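Long-range contact in 5-oxoprolinase subunit C (Escherichia coli, PDB 5DUD), which catalyses, as part of 5-oxoprolinase, the cleavage of 5-oxoproline to L-glutamate coupled to hydrolysis of ATP to ADP and phosphate: residues Asn172-Tyr182 with Pro277-Ala288. Numbering follows the deposited sequence.
Sequences NRIRALPGPEY and PIHFVQCSLEEA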
loop_
_atom_site.group_PDB
_atom_site.type_symbol
_atom_site.label_atom_id
_atom_site.label_comp_id
_atom_site.label_asym_id
_atom_site.label_seq_id
_atom_site.Cartn_x
_atom_site.Cartn_y
_atom_site.Cartn_z
ATOM N N ASN A 172 -1.279 -13.092 19.123
ATOM C CA ASN A 172 -0.766 -11.733 19.359
ATOM C C ASN A 172 0.770 -11.673 19.199
ATOM O O ASN A 172 1.291 -10.563 19.101
ATOM C CB ASN A 172 -1.190 -11.165 20.732
ATOM C CG ASN A 172 -0.929 -12.050 21.925
ATOM O OD1 ASN A 172 0.160 -12.040 22.507
ATOM N ND2 ASN A 172 -1.927 -12.829 22.327
ATOM N N ARG A 173 1.494 -12.830 19.179
ATOM C CA ARG A 173 2.949 -12.853 18.975
ATOM C C ARG A 173 3.251 -12.836 17.470
ATOM O O ARG A 173 2.756 -13.696 16.745
ATOM C CB ARG A 173 3.592 -14.073 19.655
ATOM C CG ARG A 173 3.292 -14.130 21.147
ATOM C CD ARG A 173 4.314 -14.908 21.952
ATOM N NE ARG A 173 5.605 -14.220 22.061
ATOM C CZ ARG A 173 5.869 -13.179 22.854
ATOM N NH1 ARG A 173 4.920 -12.660 23.629
ATOM N NH2 ARG A 173 7.086 -12.644 22.871
ATOM N N ILE A 174 4.019 -11.837 17.004
ATOM C CA ILE A 174 4.338 -11.649 15.586
ATOM C C ILE A 174 5.856 -11.551 15.399
ATOM O O ILE A 174 6.506 -10.730 16.037
ATOM C CB ILE A 174 3.584 -10.380 15.079
ATOM C CG1 ILE A 174 2.081 -10.695 14.848
ATOM C CG2 ILE A 174 4.207 -9.789 13.807
ATOM C CD1 ILE A 174 1.152 -9.758 15.523
ATOM N N ARG A 175 6.409 -12.379 14.513
ATOM C CA ARG A 175 7.844 -12.398 14.237
ATOM C C ARG A 175 8.257 -11.225 13.353
ATOM O O ARG A 175 7.785 -11.124 12.223
ATOM C CB ARG A 175 8.244 -13.721 13.572
ATOM C CG ARG A 175 8.245 -14.897 14.537
ATOM C CD ARG A 175 8.435 -16.222 13.825
ATOM N NE ARG A 175 7.250 -16.603 13.058
ATOM C CZ ARG A 175 7.139 -17.705 12.319
ATOM N NH1 ARG A 175 8.150 -18.567 12.241
ATOM N NH2 ARG A 175 6.016 -17.960 11.659
ATOM N N ALA A 176 9.117 -10.332 13.868
ATOM C CA ALA A 176 9.622 -9.188 13.104
ATOM C C ALA A 176 11.137 -9.272 12.990
ATOM O O ALA A 176 11.798 -9.750 13.911
ATOM C CB ALA A 176 9.204 -7.870 13.757
ATOM N N LEU A 177 11.677 -8.803 11.849
ATOM C CA LEU A 177 13.111 -8.767 11.564
ATOM C C LEU A 177 13.632 -7.343 11.788
ATOM O O LEU A 177 13.009 -6.404 11.297
ATOM C CB LEU A 177 13.399 -9.212 10.115
ATOM C CG LEU A 177 13.704 -10.689 9.912
ATOM C CD1 LEU A 177 13.702 -11.049 8.437
ATOM C CD2 LEU A 177 15.066 -11.053 10.486
ATOM N N PRO A 178 14.770 -7.144 12.480
ATOM C CA PRO A 178 15.249 -5.772 12.713
ATOM C C PRO A 178 15.816 -5.057 11.485
ATOM O O PRO A 178 16.372 -5.691 10.590
ATOM C CB PRO A 178 16.377 -5.972 13.738
ATOM C CG PRO A 178 16.856 -7.355 13.529
ATOM C CD PRO A 178 15.646 -8.141 13.131
ATOM N N GLY A 179 15.901 -3.732 11.598
ATOM C CA GLY A 179 16.630 -2.857 10.686
ATOM C C GLY A 179 15.838 -2.457 9.482
ATOM O O GLY A 179 14.684 -2.880 9.364
ATOM N N PRO A 180 16.342 -1.603 8.566
ATOM C CA PRO A 180 17.652 -0.922 8.387
ATOM C C PRO A 180 18.087 0.069 9.486
ATOM O O PRO A 180 19.278 0.107 9.772
ATOM C CB PRO A 180 17.465 -0.166 7.055
ATOM C CG PRO A 180 16.370 -0.887 6.358
ATOM C CD PRO A 180 15.455 -1.339 7.432
ATOM N N GLU A 181 17.170 0.849 10.104
ATOM C CA GLU A 181 17.533 1.833 11.148
ATOM C C GLU A 181 17.391 1.270 12.583
ATOM O O GLU A 181 17.115 2.034 13.504
ATOM C CB GLU A 181 16.673 3.110 11.019
ATOM C CG GLU A 181 16.908 3.910 9.749
ATOM C CD GLU A 181 16.213 3.411 8.496
ATOM O OE1 GLU A 181 15.135 2.794 8.626
ATOM O OE2 GLU A 181 16.680 3.730 7.382
ATOM N N TYR A 182 17.685 -0.015 12.805
ATOM C CA TYR A 182 17.560 -0.639 14.131
ATOM C C TYR A 182 18.698 -0.205 15.042
ATOM O O TYR A 182 18.477 -0.037 16.238
ATOM C CB TYR A 182 17.539 -2.169 14.001
ATOM C CG TYR A 182 17.480 -2.953 15.293
ATOM C CD1 TYR A 182 16.274 -3.139 15.959
ATOM C CD2 TYR A 182 18.594 -3.637 15.765
ATOM C CE1 TYR A 182 16.196 -3.922 17.109
ATOM C CE2 TYR A 182 18.528 -4.422 16.913
ATOM C CZ TYR A 182 17.327 -4.555 17.589
ATOM O OH TYR A 182 17.229 -5.337 18.718
ATOM N N PRO A 277 -3.342 -6.184 23.154
ATOM C CA PRO A 277 -1.916 -5.924 22.898
ATOM C C PRO A 277 -1.346 -6.732 21.727
ATOM O O PRO A 277 -2.008 -7.608 21.179
ATOM C CB PRO A 277 -1.251 -6.317 24.221
ATOM C CG PRO A 277 -2.141 -7.339 24.802
ATOM C CD PRO A 277 -3.531 -6.959 24.399
ATOM N N ILE A 278 -0.096 -6.397 21.339
ATOM C CA ILE A 278 0.674 -7.050 20.267
ATOM C C ILE A 278 2.118 -7.235 20.742
ATOM O O ILE A 278 2.758 -6.251 21.112
ATOM C CB ILE A 278 0.657 -6.252 18.923
ATOM C CG1 ILE A 278 -0.735 -5.666 18.592
ATOM C CG2 ILE A 278 1.160 -7.147 17.773
ATOM C CD1 ILE A 278 -0.754 -4.734 17.388
ATOM N N HIS A 279 2.643 -8.471 20.701
ATOM C CA HIS A 279 4.031 -8.752 21.090
ATOM C C HIS A 279 4.874 -9.023 19.856
ATOM O O HIS A 279 4.428 -9.721 18.946
ATOM C CB HIS A 279 4.118 -9.956 22.041
ATOM C CG HIS A 279 3.346 -9.788 23.314
ATOM N ND1 HIS A 279 2.074 -10.308 23.458
ATOM C CD2 HIS A 279 3.693 -9.167 24.465
ATOM C CE1 HIS A 279 1.689 -9.997 24.684
ATOM N NE2 HIS A 279 2.634 -9.315 25.331
ATOM N N PHE A 280 6.100 -8.488 19.826
ATOM C CA PHE A 280 7.025 -8.715 18.718
ATOM C C PHE A 280 8.072 -9.748 19.133
ATOM O O PHE A 280 8.586 -9.693 20.251
ATOM C CB PHE A 280 7.700 -7.413 18.267
ATOM C CG PHE A 280 6.773 -6.436 17.583
ATOM C CD1 PHE A 280 6.267 -6.703 16.320
ATOM C CD2 PHE A 280 6.451 -5.225 18.176
ATOM C CE1 PHE A 280 5.422 -5.795 15.682
ATOM C CE2 PHE A 280 5.610 -4.315 17.535
ATOM C CZ PHE A 280 5.103 -4.606 16.293
ATOM N N VAL A 281 8.378 -10.688 18.233
ATOM C CA VAL A 281 9.370 -11.740 18.452
ATOM C C VAL A 281 10.554 -11.477 17.513
ATOM O O VAL A 281 10.345 -11.265 16.320
ATOM C CB VAL A 281 8.740 -13.141 18.219
ATOM C CG1 VAL A 281 9.809 -14.237 18.163
ATOM C CG2 VAL A 281 7.702 -13.463 19.285
ATOM N N GLN A 282 11.794 -11.511 18.030
ATOM C CA GLN A 282 12.983 -11.305 17.186
ATOM C C GLN A 282 13.216 -12.551 16.320
ATOM O O GLN A 282 13.303 -13.664 16.845
ATOM C CB GLN A 282 14.219 -10.983 18.030
ATOM C CG GLN A 282 15.341 -10.320 17.223
ATOM C CD GLN A 282 16.466 -9.765 18.070
ATOM O OE1 GLN A 282 16.333 -9.545 19.278
ATOM N NE2 GLN A 282 17.602 -9.500 17.440
ATOM N N CYS A 283 13.266 -12.352 14.996
ATOM C CA CYS A 283 13.347 -13.411 14.009
ATOM C C CYS A 283 14.706 -13.436 13.310
ATOM O O CYS A 283 15.574 -12.603 13.571
ATOM C CB CYS A 283 12.217 -13.225 13.000
ATOM S SG CYS A 283 11.969 -14.634 11.891
ATOM N N SER A 284 14.863 -14.412 12.399
ATOM C CA SER A 284 16.050 -14.649 11.572
ATOM C C SER A 284 15.638 -14.821 10.095
ATOM O O SER A 284 14.498 -15.183 9.801
ATOM C CB SER A 284 16.800 -15.878 12.080
ATOM O OG SER A 284 17.516 -16.556 11.060
ATOM N N LEU A 285 16.578 -14.592 9.173
ATOM C CA LEU A 285 16.282 -14.647 7.740
ATOM C C LEU A 285 15.895 -16.069 7.288
ATOM O O LEU A 285 14.963 -16.198 6.497
ATOM C CB LEU A 285 17.474 -14.112 6.918
ATOM C CG LEU A 285 17.201 -13.758 5.455
ATOM C CD1 LEU A 285 16.238 -12.585 5.335
ATOM C CD2 LEU A 285 18.497 -13.438 4.720
ATOM N N GLU A 286 16.570 -17.122 7.801
ATOM C CA GLU A 286 16.237 -18.514 7.455
ATOM C C GLU A 286 14.868 -18.879 8.017
ATOM O O GLU A 286 14.097 -19.564 7.345
ATOM C CB GLU A 286 17.313 -19.490 7.978
ATOM C CG GLU A 286 17.002 -20.976 7.806
ATOM C CD GLU A 286 16.534 -21.422 6.433
ATOM O OE1 GLU A 286 17.054 -20.898 5.421
ATOM O OE2 GLU A 286 15.653 -22.310 6.370
ATOM N N GLU A 287 14.542 -18.363 9.206
ATOM C CA GLU A 287 13.243 -18.614 9.825
ATOM C C GLU A 287 12.150 -17.855 9.067
ATOM O O GLU A 287 11.086 -18.411 8.798
ATOM C CB GLU A 287 13.241 -18.213 11.309
ATOM C CG GLU A 287 14.298 -18.905 12.152
ATOM C CD GLU A 287 14.299 -18.497 13.616
ATOM O OE1 GLU A 287 15.352 -18.663 14.271
ATOM O OE2 GLU A 287 13.267 -17.975 14.098
ATOM N N ALA A 288 12.437 -16.608 8.674
ATOM C CA ALA A 288 11.502 -15.784 7.916
ATOM C C ALA A 288 11.186 -16.381 6.544
ATOM O O ALA A 288 10.053 -16.252 6.087
ATOM C CB ALA A 288 12.068 -14.386 7.748
#
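Asn172 grips His279 twice: its backbone O accepts from His279 N, and its amide OD1 accepts from His279 ND1 at 2.8 Å, lying close to the imidazole plane. With chi1 at 51°, the amide sits between backbone N and carbonyl carbon, alongside the ring. Arg173, bent at chi3 (71°), brings NH1 over one face of that ring, the guanidinium and ring planes 28° apart, while its NE lies 3.6 Å from Val281 CG2. Ile174 N bonds to His279 O and its O receives Val281 N (2.9 Å); on the face opposite Arg173 and His279 its CD1 meets Ile278 CG2. Arg175 lays CG beside Val281 CG1 (4.0 Å), and its guanidinium is salt-bridged to Asp265. Ala176 N donates to Val281 O, and its O takes Cys283 N at 3.2 Å; its CB adjoins Phe280 CD1 (4.1 Å), whose ring stacks with Phe193. Farther on, Leu177 packs CD1 on Ala288 CB (3.8 Å) in the first turn of helix 285-302, which Ser284 N-caps. Ile174 and Ala176 each bond to both neighbours of their partners, Phe280 and Gln282: the parallel pattern, here joining first and last strands of a mixed sheet in the carboxyltransferase domain, of the cyclophilin-like clan.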